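Local coordinates for binary enterotoxin of Clostridium perfringens component a (Clostridium perfringens, PDB 5WTZ), which probably acts as the enzymatic component of an iota-like binary enterotoxin, binding NAD and ADP-ribosylating actin, at residues A[247-251]-A[379-384]; A[295-300]-A[343-349]; A[391-397]-A[415-421]. All coordinates share one frame; numbering follows the deposited sequence.

Contact 1 of 3, residues A[247-251]-A[379-384]. With NAD (nicotinamide-adenine-dinucleotide), chain B.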
loop_
_atom_site.group_PDB
_atom_site.type_symbol
_atom_site.label_atom_id
_atom_site.label_comp_id
_atom_site.label_asym_id
_atom_site.label_seq_id
_atom_site.Cartn_x
_atom_site.Cartn_y
_atom_site.Cartn_z
ATOM N N ASN A 247 28.901 -6.034 0.109
ATOM C CA ASN A 247 29.204 -5.870 1.531
ATOM C C ASN A 247 29.780 -4.492 1.847
ATOM O O ASN A 247 29.388 -3.871 2.849
ATOM C CB ASN A 247 30.171 -6.961 2.003
ATOM C CG ASN A 247 29.461 -8.257 2.361
ATOM O OD1 ASN A 247 28.333 -8.245 2.846
ATOM N ND2 ASN A 247 30.131 -9.380 2.139
ATOM N N ASN A 248 30.678 -4.002 0.994
ATOM C CA ASN A 248 31.188 -2.637 1.137
ATOM C C ASN A 248 30.047 -1.599 1.087
ATOM O O ASN A 248 29.980 -0.704 1.928
ATOM C CB ASN A 248 32.222 -2.331 0.043
ATOM C CG ASN A 248 32.720 -0.890 0.084
ATOM O OD1 ASN A 248 32.058 0.025 -0.410
ATOM N ND2 ASN A 248 33.895 -0.684 0.666
ATOM N N TYR A 249 29.165 -1.725 0.104
ATOM C CA TYR A 249 28.023 -0.811 -0.026
ATOM C C TYR A 249 27.185 -0.841 1.242
ATOM O O TYR A 249 26.881 0.204 1.843
ATOM C CB TYR A 249 27.167 -1.178 -1.246
ATOM C CG TYR A 249 25.858 -0.401 -1.366
ATOM C CD1 TYR A 249 24.724 -0.771 -0.631
ATOM C CD2 TYR A 249 25.755 0.690 -2.223
ATOM C CE1 TYR A 249 23.519 -0.066 -0.745
ATOM C CE2 TYR A 249 24.543 1.393 -2.357
ATOM C CZ TYR A 249 23.439 1.007 -1.609
ATOM O OH TYR A 249 22.248 1.700 -1.711
ATOM N N LEU A 250 26.830 -2.050 1.669
ATOM C CA LEU A 250 25.885 -2.214 2.756
ATOM C C LEU A 250 26.463 -1.721 4.078
ATOM O O LEU A 250 25.730 -1.206 4.921
ATOM C CB LEU A 250 25.455 -3.677 2.872
ATOM C CG LEU A 250 24.581 -4.216 1.735
ATOM C CD1 LEU A 250 24.433 -5.723 1.907
ATOM C CD2 LEU A 250 23.216 -3.509 1.683
ATOM N N GLY A 251 27.772 -1.856 4.245
ATOM C CA GLY A 251 28.428 -1.477 5.481
ATOM C C GLY A 251 28.766 -0.001 5.585
ATOM O O GLY A 251 29.403 0.419 6.549
ATOM N N TYR A 379 23.928 -9.934 8.328
ATOM C CA TYR A 379 22.748 -9.075 8.293
ATOM C C TYR A 379 21.561 -9.737 8.978
ATOM O O TYR A 379 20.472 -9.844 8.420
ATOM C CB TYR A 379 22.420 -8.687 6.856
ATOM C CG TYR A 379 23.601 -8.020 6.212
ATOM C CD1 TYR A 379 23.873 -6.679 6.449
ATOM C CD2 TYR A 379 24.483 -8.741 5.415
ATOM C CE1 TYR A 379 24.970 -6.062 5.889
ATOM C CE2 TYR A 379 25.585 -8.133 4.842
ATOM C CZ TYR A 379 25.824 -6.793 5.081
ATOM O OH TYR A 379 26.919 -6.182 4.516
ATOM N N LYS A 380 21.797 -10.193 10.206
ATOM C CA LYS A 380 20.704 -10.528 11.099
ATOM C C LYS A 380 20.030 -9.210 11.460
ATOM O O LYS A 380 20.705 -8.177 11.558
ATOM C CB LYS A 380 21.198 -11.277 12.343
ATOM C CG LYS A 380 22.251 -10.535 13.154
ATOM C CD LYS A 380 23.041 -11.499 14.023
ATOM C CE LYS A 380 24.508 -11.511 13.611
ATOM N NZ LYS A 380 25.244 -12.634 14.243
ATOM N N ASN A 381 18.707 -9.254 11.622
ATOM C CA ASN A 381 17.870 -8.078 11.882
ATOM C C ASN A 381 17.737 -7.154 10.669
ATOM O O ASN A 381 17.100 -6.104 10.744
ATOM C CB ASN A 381 18.404 -7.287 13.082
ATOM C CG ASN A 381 18.895 -8.190 14.198
ATOM O OD1 ASN A 381 18.274 -9.209 14.507
ATOM N ND2 ASN A 381 20.031 -7.835 14.792
ATOM N N GLU A 382 18.325 -7.547 9.545
ATOM C CA GLU A 382 18.188 -6.768 8.324
ATOM C C GLU A 382 17.319 -7.541 7.328
ATOM O O GLU A 382 17.301 -8.779 7.331
ATOM C CB GLU A 382 19.557 -6.448 7.728
ATOM C CG GLU A 382 20.515 -5.783 8.707
ATOM C CD GLU A 382 20.785 -4.327 8.374
ATOM O OE1 GLU A 382 21.808 -3.788 8.850
ATOM O OE2 GLU A 382 19.975 -3.720 7.638
ATOM N N TYR A 383 16.587 -6.802 6.496
ATOM C CA TYR A 383 15.586 -7.385 5.601
ATOM C C TYR A 383 15.557 -6.582 4.308
ATOM O O TYR A 383 14.485 -6.196 3.814
ATOM C CB TYR A 383 14.207 -7.396 6.275
ATOM C CG TYR A 383 14.224 -8.073 7.625
ATOM C CD1 TYR A 383 14.487 -7.348 8.780
ATOM C CD2 TYR A 383 14.024 -9.441 7.743
ATOM C CE1 TYR A 383 14.533 -7.966 10.021
ATOM C CE2 TYR A 383 14.059 -10.067 8.982
ATOM C CZ TYR A 383 14.314 -9.320 10.114
ATOM O OH TYR A 383 14.351 -9.926 11.348
ATOM N N GLU A 384 16.750 -6.344 3.761
ATOM C CA GLU A 384 16.924 -5.407 2.669
ATOM C C GLU A 384 16.796 -6.042 1.288
ATOM O O GLU A 384 17.371 -7.113 1.002
ATOM C CB GLU A 384 18.290 -4.712 2.768
ATOM C CG GLU A 384 18.562 -3.770 1.602
ATOM C CD GLU A 384 19.716 -2.792 1.867
ATOM O OE1 GLU A 384 20.341 -2.854 2.943
ATOM O OE2 GLU A 384 19.968 -1.944 0.986
HETATM P PA NAD B . 21.206 6.436 0.577
HETATM O O1A NAD B . 22.573 6.448 -0.065
HETATM O O2A NAD B . 20.016 5.941 -0.189
HETATM O O5B NAD B . 20.833 7.917 1.095
HETATM C C5B NAD B . 21.793 8.812 1.669
HETATM C C4B NAD B . 21.326 10.241 1.467
HETATM O O4B NAD B . 21.284 10.496 0.057
HETATM C C3B NAD B . 19.922 10.468 2.018
HETATM O O3B NAD B . 19.864 11.787 2.587
HETATM C C2B NAD B . 19.041 10.376 0.779
HETATM O O2B NAD B . 17.851 11.164 0.887
HETATM C C1B NAD B . 19.958 10.868 -0.335
HETATM N N9A NAD B . 19.600 10.187 -1.596
HETATM C C8A NAD B . 19.574 8.861 -1.819
HETATM N N7A NAD B . 19.182 8.598 -3.097
HETATM C C5A NAD B . 18.935 9.776 -3.682
HETATM C C6A NAD B . 18.488 10.228 -5.015
HETATM N N6A NAD B . 18.216 9.328 -5.986
HETATM N N1A NAD B . 18.341 11.561 -5.217
HETATM C C2A NAD B . 18.617 12.461 -4.258
HETATM N N3A NAD B . 19.042 12.118 -3.026
HETATM C C4A NAD B . 19.202 10.816 -2.693
HETATM O O3 NAD B . 21.343 5.558 1.913
HETATM P PN NAD B . 20.350 5.463 3.174
HETATM O O1N NAD B . 19.058 4.831 2.702
HETATM O O2N NAD B . 20.356 6.794 3.886
HETATM O O5D NAD B . 21.188 4.422 4.068
HETATM C C5D NAD B . 21.608 3.157 3.557
HETATM C C4D NAD B . 22.038 2.275 4.715
HETATM O O4D NAD B . 20.881 1.830 5.426
HETATM C C3D NAD B . 22.693 1.011 4.196
HETATM O O3D NAD B . 23.527 0.491 5.248
HETATM C C2D NAD B . 21.521 0.083 3.968
HETATM O O2D NAD B . 21.906 -1.292 4.075
HETATM C C1D NAD B . 20.520 0.508 5.046
HETATM N N1N NAD B . 19.114 0.499 4.592
HETATM C C2N NAD B . 18.393 1.637 4.546
HETATM C C3N NAD B . 17.061 1.616 4.116
HETATM C C7N NAD B . 16.227 2.866 4.060
HETATM O O7N NAD B . 16.736 3.984 3.910
HETATM N N7N NAD B . 14.924 2.699 4.216
HETATM C C4N NAD B . 16.455 0.420 3.748
HETATM C C5N NAD B . 17.219 -0.735 3.803
HETATM C C6N NAD B . 18.547 -0.662 4.231
HETATM O O HOH W 1 22.960 -2.631 6.278
HETATM O O HOH W 2 24.929 -2.884 7.669
#
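Asn247 and Leu250 of helix 240-263 meet Tyr379 of the ADP-ribosylating turn-turn (ARTT) loop, a feature of this toxin family. The loop carries the Glu-x-Glu motif, here Glu382 and Glu384. A type II beta turn runs from Tyr379 to Glu382, the first of the two.

The Tyr379 CG is anti to the carbonyl carbon (chi1 -57°), which carries the ring toward the helix. Asn247 OD1 lies at the ring edge, 3.0 Å from Tyr379 OH, and the amide is turned 20° from the ring plane. This is a possible hydrogen bond, because the hydroxyl proton has another acceptor within reach. Leu250 presses on the same ring with CD1, 3.6 Å from Tyr379 CZ. The CH-pi contact is off-centre, and Leu250 CB also touches the hydroxyl oxygen.

The other branch of Leu250 turns to Glu384, with CD2 3.2 Å from Glu384 OE1. Glu384 is extended, its CG anti to the backbone N (chi1 177°), and runs antiparallel to the leucine side chain. Its OE2 is bonded to Ser342, which also holds Tyr249 OH.

The nicotinamide ribose of NAD joins the two segments. NAD O3D donates to Leu250 O at 2.8 Å. Water 1 lies between NAD O2D and Glu382 OE1 and can bridge them. NAD O2D donates to Glu384 OE1 at a very short 2.5 Å.

Contact 2 of 3, residues A[295-300]-A[343-349]; sequences IITYRR and TTVLSNN. With NAD (nicotinamide-adenine-dinucleotide), chain B.
This contact forms one wall of the NAD pocket, where Tyr298 pairs with Thr344 in a single antiparallel, hydrogen-bonded bridge. Thr344 N donates to Tyr298 O at 2.7 Å. The return bond, Tyr298 N to Thr344 O, is less straight, and its donor lies 38° out of the carbonyl plane.

Beyond the bridge the chain turns over the Tyr298 ring. Ser347 CB sits over one face, 3.8 Å from the ring centroid, while the Thr344 and Val345 carbonyl oxygens lie at the edge. Asn215 holds the ring's hydroxyl.

Arg300 bends at chi2 (-57°), which brings its guanidinium up against the 346-349 loop. Its NH2 donates to Ser347 O at 2.9 Å, in the guanidinium plane. The Asn349 amide stacks on it with planes 10° apart, OD1 lying 3.1 Å from Arg300 NH1 without a hydrogen bond. Ala354 O holds Asn349 ND2. Water 4 joins Arg300 NE to the Leu346 and Asn348 carbonyls.

Arg299 stays extended and reaches the NAD diphosphate, its NH1 donating to NAD O1N at 2.9 Å. Its NE forms a salt bridge with Glu305. Arg299 on its strand and Ser342 to Thr344, here Ser-Thr-Thr, correspond to the arginine and Ser-Thr-Ser motifs of ADP-ribosyltransferase toxins.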
loop_
_atom_site.group_PDB
_atom_site.type_symbol
_atom_site.label_atom_id
_atom_site.label_comp_id
_atom_site.label_asym_id
_atom_site.label_seq_id
_atom_site.Cartn_x
_atom_site.Cartn_y
_atom_site.Cartn_z
ATOM N N ILE A 295 6.331 -8.009 -5.307
ATOM C CA ILE A 295 6.472 -7.835 -3.868
ATOM C C ILE A 295 6.345 -6.341 -3.533
ATOM O O ILE A 295 6.673 -5.469 -4.351
ATOM C CB ILE A 295 7.824 -8.426 -3.344
ATOM C CG1 ILE A 295 7.827 -8.528 -1.816
ATOM C CG2 ILE A 295 9.039 -7.671 -3.893
ATOM C CD1 ILE A 295 8.974 -9.400 -1.250
ATOM N N ILE A 296 5.807 -6.054 -2.358
ATOM C CA ILE A 296 5.824 -4.705 -1.809
ATOM C C ILE A 296 7.093 -4.520 -0.962
ATOM O O ILE A 296 7.414 -5.364 -0.124
ATOM C CB ILE A 296 4.571 -4.424 -0.944
ATOM C CG1 ILE A 296 3.290 -4.503 -1.798
ATOM C CG2 ILE A 296 4.727 -3.080 -0.241
ATOM C CD1 ILE A 296 3.358 -3.659 -3.096
ATOM N N THR A 297 7.831 -3.432 -1.181
ATOM C CA THR A 297 8.970 -3.127 -0.318
ATOM C C THR A 297 8.930 -1.646 0.094
ATOM O O THR A 297 8.161 -0.872 -0.459
ATOM C CB THR A 297 10.312 -3.478 -0.992
ATOM O OG1 THR A 297 11.351 -3.474 -0.005
ATOM C CG2 THR A 297 10.642 -2.510 -2.168
ATOM N N TYR A 298 9.750 -1.268 1.070
ATOM C CA TYR A 298 9.645 0.039 1.736
ATOM C C TYR A 298 10.965 0.805 1.800
ATOM O O TYR A 298 12.041 0.224 1.773
ATOM C CB TYR A 298 9.114 -0.135 3.169
ATOM C CG TYR A 298 7.759 -0.819 3.271
ATOM C CD1 TYR A 298 7.664 -2.218 3.335
ATOM C CD2 TYR A 298 6.583 -0.072 3.302
ATOM C CE1 TYR A 298 6.422 -2.845 3.428
ATOM C CE2 TYR A 298 5.336 -0.685 3.396
ATOM C CZ TYR A 298 5.265 -2.062 3.443
ATOM O OH TYR A 298 4.033 -2.648 3.543
ATOM N N ARG A 299 10.884 2.122 1.940
ATOM C CA ARG A 299 12.103 2.912 2.083
ATOM C C ARG A 299 11.797 4.159 2.892
ATOM O O ARG A 299 10.815 4.849 2.616
ATOM C CB ARG A 299 12.685 3.303 0.715
ATOM C CG ARG A 299 13.971 4.134 0.825
ATOM C CD ARG A 299 14.605 4.428 -0.550
ATOM N NE ARG A 299 15.529 5.546 -0.391
ATOM C CZ ARG A 299 16.715 5.454 0.201
ATOM N NH1 ARG A 299 17.159 4.272 0.642
ATOM N NH2 ARG A 299 17.479 6.537 0.341
ATOM N N ARG A 300 12.620 4.418 3.904
ATOM C CA ARG A 300 12.602 5.688 4.611
ATOM C C ARG A 300 13.466 6.641 3.805
ATOM O O ARG A 300 14.691 6.496 3.748
ATOM C CB ARG A 300 13.096 5.503 6.041
ATOM C CG ARG A 300 12.276 4.455 6.818
ATOM C CD ARG A 300 10.787 4.837 6.834
ATOM N NE ARG A 300 9.883 3.799 7.351
ATOM C CZ ARG A 300 8.996 4.002 8.325
ATOM N NH1 ARG A 300 8.926 5.179 8.926
ATOM N NH2 ARG A 300 8.196 3.028 8.732
ATOM N N THR A 343 16.108 -0.690 0.041
ATOM C CA THR A 343 14.732 -0.848 0.524
ATOM C C THR A 343 14.677 -1.944 1.568
ATOM O O THR A 343 15.558 -2.793 1.633
ATOM C CB THR A 343 13.714 -1.203 -0.600
ATOM O OG1 THR A 343 13.800 -2.601 -0.919
ATOM C CG2 THR A 343 13.936 -0.370 -1.855
ATOM N N THR A 344 13.638 -1.913 2.394
ATOM C CA THR A 344 13.410 -2.947 3.383
ATOM C C THR A 344 12.010 -3.509 3.175
ATOM O O THR A 344 11.044 -2.763 3.010
ATOM C CB THR A 344 13.591 -2.409 4.832
ATOM O OG1 THR A 344 13.268 -3.435 5.774
ATOM C CG2 THR A 344 12.689 -1.201 5.112
ATOM N N VAL A 345 11.884 -4.832 3.183
ATOM C CA VAL A 345 10.588 -5.431 2.929
ATOM C C VAL A 345 9.641 -5.346 4.125
ATOM O O VAL A 345 8.477 -5.759 4.021
ATOM C CB VAL A 345 10.732 -6.886 2.489
ATOM C CG1 VAL A 345 11.568 -6.927 1.211
ATOM C CG2 VAL A 345 11.354 -7.736 3.594
ATOM N N LEU A 346 10.119 -4.813 5.250
ATOM C CA LEU A 346 9.238 -4.592 6.397
ATOM C C LEU A 346 8.769 -3.150 6.415
ATOM O O LEU A 346 9.507 -2.253 6.008
ATOM C CB LEU A 346 9.935 -4.913 7.718
ATOM C CG LEU A 346 10.562 -6.306 7.910
ATOM C CD1 LEU A 346 11.118 -6.440 9.310
ATOM C CD2 LEU A 346 9.554 -7.428 7.615
ATOM N N SER A 347 7.552 -2.930 6.902
ATOM C CA SER A 347 7.007 -1.589 7.033
ATOM C C SER A 347 7.514 -0.909 8.311
ATOM O O SER A 347 7.353 0.310 8.456
ATOM C CB SER A 347 5.464 -1.617 7.018
ATOM O OG SER A 347 4.934 -2.503 7.998
ATOM N N ASN A 348 8.128 -1.691 9.213
ATOM C CA ASN A 348 8.735 -1.175 10.455
ATOM C C ASN A 348 9.598 0.056 10.220
ATOM O O ASN A 348 10.355 0.100 9.253
ATOM C CB ASN A 348 9.623 -2.229 11.156
ATOM C CG ASN A 348 8.897 -3.522 11.485
ATOM O OD1 ASN A 348 8.169 -4.065 10.660
ATOM N ND2 ASN A 348 9.105 -4.023 12.692
ATOM N N ASN A 349 9.516 1.045 11.109
ATOM C CA ASN A 349 10.468 2.151 11.061
ATOM C C ASN A 349 11.876 1.644 11.399
ATOM O O ASN A 349 12.022 0.614 12.042
ATOM C CB ASN A 349 10.052 3.265 12.020
ATOM C CG ASN A 349 10.621 4.623 11.627
ATOM O OD1 ASN A 349 11.447 4.731 10.710
ATOM N ND2 ASN A 349 10.181 5.675 12.330
HETATM P PA NAD B . 21.206 6.436 0.577
HETATM O O1A NAD B . 22.573 6.448 -0.065
HETATM O O2A NAD B . 20.016 5.941 -0.189
HETATM O O5B NAD B . 20.833 7.917 1.095
HETATM C C5B NAD B . 21.793 8.812 1.669
HETATM C C4B NAD B . 21.326 10.241 1.467
HETATM O O4B NAD B . 21.284 10.496 0.057
HETATM C C3B NAD B . 19.922 10.468 2.018
HETATM O O3B NAD B . 19.864 11.787 2.587
HETATM C C2B NAD B . 19.041 10.376 0.779
HETATM O O2B NAD B . 17.851 11.164 0.887
HETATM C C1B NAD B . 19.958 10.868 -0.335
HETATM N N9A NAD B . 19.600 10.187 -1.596
HETATM C C8A NAD B . 19.574 8.861 -1.819
HETATM N N7A NAD B . 19.182 8.598 -3.097
HETATM C C5A NAD B . 18.935 9.776 -3.682
HETATM C C6A NAD B . 18.488 10.228 -5.015
HETATM N N6A NAD B . 18.216 9.328 -5.986
HETATM N N1A NAD B . 18.341 11.561 -5.217
HETATM C C2A NAD B . 18.617 12.461 -4.258
HETATM N N3A NAD B . 19.042 12.118 -3.026
HETATM C C4A NAD B . 19.202 10.816 -2.693
HETATM O O3 NAD B . 21.343 5.558 1.913
HETATM P PN NAD B . 20.350 5.463 3.174
HETATM O O1N NAD B . 19.058 4.831 2.702
HETATM O O2N NAD B . 20.356 6.794 3.886
HETATM O O5D NAD B . 21.188 4.422 4.068
HETATM C C5D NAD B . 21.608 3.157 3.557
HETATM C C4D NAD B . 22.038 2.275 4.715
HETATM O O4D NAD B . 20.881 1.830 5.426
HETATM C C3D NAD B . 22.693 1.011 4.196
HETATM O O3D NAD B . 23.527 0.491 5.248
HETATM C C2D NAD B . 21.521 0.083 3.968
HETATM O O2D NAD B . 21.906 -1.292 4.075
HETATM C C1D NAD B . 20.520 0.508 5.046
HETATM N N1N NAD B . 19.114 0.499 4.592
HETATM C C2N NAD B . 18.393 1.637 4.546
HETATM C C3N NAD B . 17.061 1.616 4.116
HETATM C C7N NAD B . 16.227 2.866 4.060
HETATM O O7N NAD B . 16.736 3.984 3.910
HETATM N N7N NAD B . 14.924 2.699 4.216
HETATM C C4N NAD B . 16.455 0.420 3.748
HETATM C C5N NAD B . 17.219 -0.735 3.803
HETATM C C6N NAD B . 18.547 -0.662 4.231
HETATM O O HOH W 3 6.980 -6.818 2.085
HETATM O O HOH W 4 10.196 0.794 6.551
#

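Contact 3 of 3, residues A[391-397]-A[415-421]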
loop_
_atom_site.group_PDB
_atom_site.type_symbol
_atom_site.label_atom_id
_atom_site.label_comp_id
_atom_site.label_asym_id
_atom_site.label_seq_id
_atom_site.Cartn_x
_atom_site.Cartn_y
_atom_site.Cartn_z
ATOM N N TYR A 391 16.456 2.784 -12.509
ATOM C CA TYR A 391 15.010 2.586 -12.680
ATOM C C TYR A 391 14.316 3.907 -12.420
ATOM O O TYR A 391 14.977 4.931 -12.274
ATOM C CB TYR A 391 14.478 1.515 -11.725
ATOM C CG TYR A 391 14.732 0.065 -12.142
ATOM C CD1 TYR A 391 14.044 -0.514 -13.216
ATOM C CD2 TYR A 391 15.615 -0.731 -11.421
ATOM C CE1 TYR A 391 14.263 -1.853 -13.582
ATOM C CE2 TYR A 391 15.851 -2.063 -11.778
ATOM C CZ TYR A 391 15.163 -2.619 -12.848
ATOM O OH TYR A 391 15.399 -3.940 -13.178
ATOM N N SER A 392 12.987 3.878 -12.353
ATOM C CA SER A 392 12.184 5.064 -12.046
ATOM C C SER A 392 11.047 4.721 -11.099
ATOM O O SER A 392 10.619 3.568 -11.028
ATOM C CB SER A 392 11.601 5.684 -13.317
ATOM O OG SER A 392 12.616 6.029 -14.242
ATOM N N TYR A 393 10.566 5.726 -10.376
ATOM C CA TYR A 393 9.349 5.611 -9.581
ATOM C C TYR A 393 8.188 6.220 -10.341
ATOM O O TYR A 393 8.290 7.358 -10.802
ATOM C CB TYR A 393 9.458 6.358 -8.257
ATOM C CG TYR A 393 10.509 5.923 -7.276
ATOM C CD1 TYR A 393 10.742 4.579 -6.990
ATOM C CD2 TYR A 393 11.247 6.879 -6.598
ATOM C CE1 TYR A 393 11.699 4.213 -6.049
ATOM C CE2 TYR A 393 12.194 6.528 -5.669
ATOM C CZ TYR A 393 12.418 5.201 -5.394
ATOM O OH TYR A 393 13.349 4.893 -4.448
ATOM N N LYS A 394 7.092 5.480 -10.482
ATOM C CA LYS A 394 5.842 6.072 -10.926
ATOM C C LYS A 394 5.024 6.326 -9.657
ATOM O O LYS A 394 4.685 5.384 -8.930
ATOM C CB LYS A 394 5.115 5.153 -11.918
ATOM C CG LYS A 394 3.703 5.602 -12.297
ATOM C CD LYS A 394 3.081 4.677 -13.349
ATOM C CE LYS A 394 2.756 3.285 -12.780
ATOM N NZ LYS A 394 1.489 3.266 -11.977
ATOM N N ILE A 395 4.740 7.595 -9.362
ATOM C CA ILE A 395 4.081 7.940 -8.099
ATOM C C ILE A 395 2.569 7.718 -8.223
ATOM O O ILE A 395 1.912 8.332 -9.055
ATOM C CB ILE A 395 4.383 9.406 -7.677
ATOM C CG1 ILE A 395 5.909 9.683 -7.671
ATOM C CG2 ILE A 395 3.753 9.718 -6.301
ATOM C CD1 ILE A 395 6.727 8.893 -6.667
ATOM N N ASP A 396 2.035 6.808 -7.410
ATOM C CA ASP A 396 0.664 6.333 -7.554
ATOM C C ASP A 396 -0.269 6.957 -6.512
ATOM O O ASP A 396 -1.424 7.275 -6.804
ATOM C CB ASP A 396 0.610 4.804 -7.416
ATOM C CG ASP A 396 1.448 4.083 -8.441
ATOM O OD1 ASP A 396 1.447 4.493 -9.628
ATOM O OD2 ASP A 396 2.092 3.079 -8.050
ATOM N N ASN A 397 0.227 7.101 -5.284
ATOM C CA ASN A 397 -0.556 7.771 -4.253
ATOM C C ASN A 397 0.321 8.366 -3.164
ATOM O O ASN A 397 1.492 7.986 -2.983
ATOM C CB ASN A 397 -1.572 6.810 -3.622
ATOM C CG ASN A 397 -2.871 7.505 -3.216
ATOM O OD1 ASN A 397 -2.986 8.733 -3.252
ATOM N ND2 ASN A 397 -3.850 6.714 -2.828
ATOM N N ILE A 415 3.110 8.514 3.252
ATOM C CA ILE A 415 3.235 7.201 2.657
ATOM C C ILE A 415 3.130 7.369 1.144
ATOM O O ILE A 415 2.089 7.787 0.631
ATOM C CB ILE A 415 2.146 6.256 3.203
ATOM C CG1 ILE A 415 2.208 6.227 4.731
ATOM C CG2 ILE A 415 2.312 4.843 2.619
ATOM C CD1 ILE A 415 0.977 5.679 5.401
ATOM N N ILE A 416 4.211 7.072 0.439
ATOM C CA ILE A 416 4.275 7.341 -0.999
ATOM C C ILE A 416 4.202 6.019 -1.745
ATOM O O ILE A 416 5.206 5.320 -1.910
ATOM C CB ILE A 416 5.553 8.125 -1.366
ATOM C CG1 ILE A 416 5.629 9.408 -0.521
ATOM C CG2 ILE A 416 5.580 8.451 -2.854
ATOM C CD1 ILE A 416 6.830 10.253 -0.792
ATOM N N ASP A 417 2.991 5.658 -2.154
ATOM C CA ASP A 417 2.794 4.453 -2.956
ATOM C C ASP A 417 3.328 4.683 -4.351
ATOM O O ASP A 417 2.944 5.643 -5.015
ATOM C CB ASP A 417 1.316 4.076 -3.010
ATOM C CG ASP A 417 0.868 3.350 -1.763
ATOM O OD1 ASP A 417 1.178 2.150 -1.630
ATOM O OD2 ASP A 417 0.219 3.986 -0.918
ATOM N N ALA A 418 4.225 3.811 -4.793
ATOM C CA ALA A 418 4.852 3.973 -6.089
ATOM C C ALA A 418 5.004 2.621 -6.749
ATOM O O ALA A 418 4.941 1.587 -6.084
ATOM C CB ALA A 418 6.217 4.650 -5.952
ATOM N N THR A 419 5.192 2.644 -8.061
ATOM C CA THR A 419 5.511 1.441 -8.830
ATOM C C THR A 419 6.884 1.614 -9.458
ATOM O O THR A 419 7.151 2.657 -10.072
ATOM C CB THR A 419 4.463 1.188 -9.919
ATOM O OG1 THR A 419 3.155 1.105 -9.318
ATOM C CG2 THR A 419 4.776 -0.092 -10.706
ATOM N N LEU A 420 7.758 0.617 -9.309
ATOM C CA LEU A 420 9.057 0.658 -9.967
ATOM C C LEU A 420 8.879 0.391 -11.460
ATOM O O LEU A 420 8.300 -0.629 -11.870
ATOM C CB LEU A 420 10.044 -0.357 -9.357
ATOM C CG LEU A 420 11.512 -0.083 -9.760
ATOM C CD1 LEU A 420 12.112 1.035 -8.898
ATOM C CD2 LEU A 420 12.428 -1.315 -9.730
ATOM N N ILE A 421 9.349 1.321 -12.285
ATOM C CA ILE A 421 9.255 1.126 -13.727
ATOM C C ILE A 421 10.636 1.205 -14.390
ATOM O O ILE A 421 11.579 1.906 -13.960
ATOM C CB ILE A 421 8.287 2.137 -14.390
ATOM C CG1 ILE A 421 8.766 3.569 -14.209
ATOM C CG2 ILE A 421 6.840 1.985 -13.864
ATOM C CD1 ILE A 421 7.986 4.526 -15.058
ATOM O OXT ILE A 421 10.859 0.514 -15.379
HETATM O O HOH W 5 12.960 3.444 -15.640
#
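Tyr391 receives Leu420 over one ring face, with Leu420 CD2 3.6 Å from Tyr391 CG, at one end of an antiparallel beta hairpin. Tyr393, Ile395, Ala418 and Leu420 make one apolar sheet face. Lys394, Thr419, Asn397 and Asp417 point to the other.

Lys394 and Thr419 form a hydrogen-bonded pair. The register then slips by one residue in a beta bulge. Asp417 O takes two backbone donors, Asp396 N at 2.8 Å and Asn397 N at 3.1 Å.

Asp396 sits in this bulge, and its side chain crosses to the partner strand. Its CB packs on Asp417 O at 3.5 Å. Its CG, anti to the carbonyl carbon (chi1 -59°), is likewise 3.5 Å from Thr419 OG1. Asp396 OD2 accepts from Thr419 OG1 at 2.6 Å on its syn lone pair. Asp396 OD1 takes a salt bridge from Lys394 NZ at 2.7 Å, also from the syn side but 26° out of the carboxylate plane. Lys394 reaches it by bending at chi3 and chi4, alongside Thr419.

Asp417 has its own salt bridge, to Arg361. With a lysine on one oxygen and a hydroxyl on the other, the buried Asp396 carboxylate is probably stabilised as an anion.

Contacts 2 and 3 are buried, about 11 Å from the chain centre, while contact 1 is partly buried, at about 24 Å. Contacts 2 and 3 share a five-stranded sheet, with 295-301 outermost and 391-403 and 411-420 inside. Contact 2 ties it to the three-stranded sheet through strand 341-344. Arg299 CD packs near Tyr393 OH. Val345 N of contact 2 probably bonds to Tyr383 O of contact 1. Both bind NAD, contact 1 at the nicotinamide ribose, contact 2 at the phosphates and beside the nicotinamide. Contact 1 mixes leucine-aromatic packing with ribose bonds, and contact 2 one backbone bridge with arginine bonds. Contact 3 relies on bulged strand pairing, apolar on one face and polar or charged on the other.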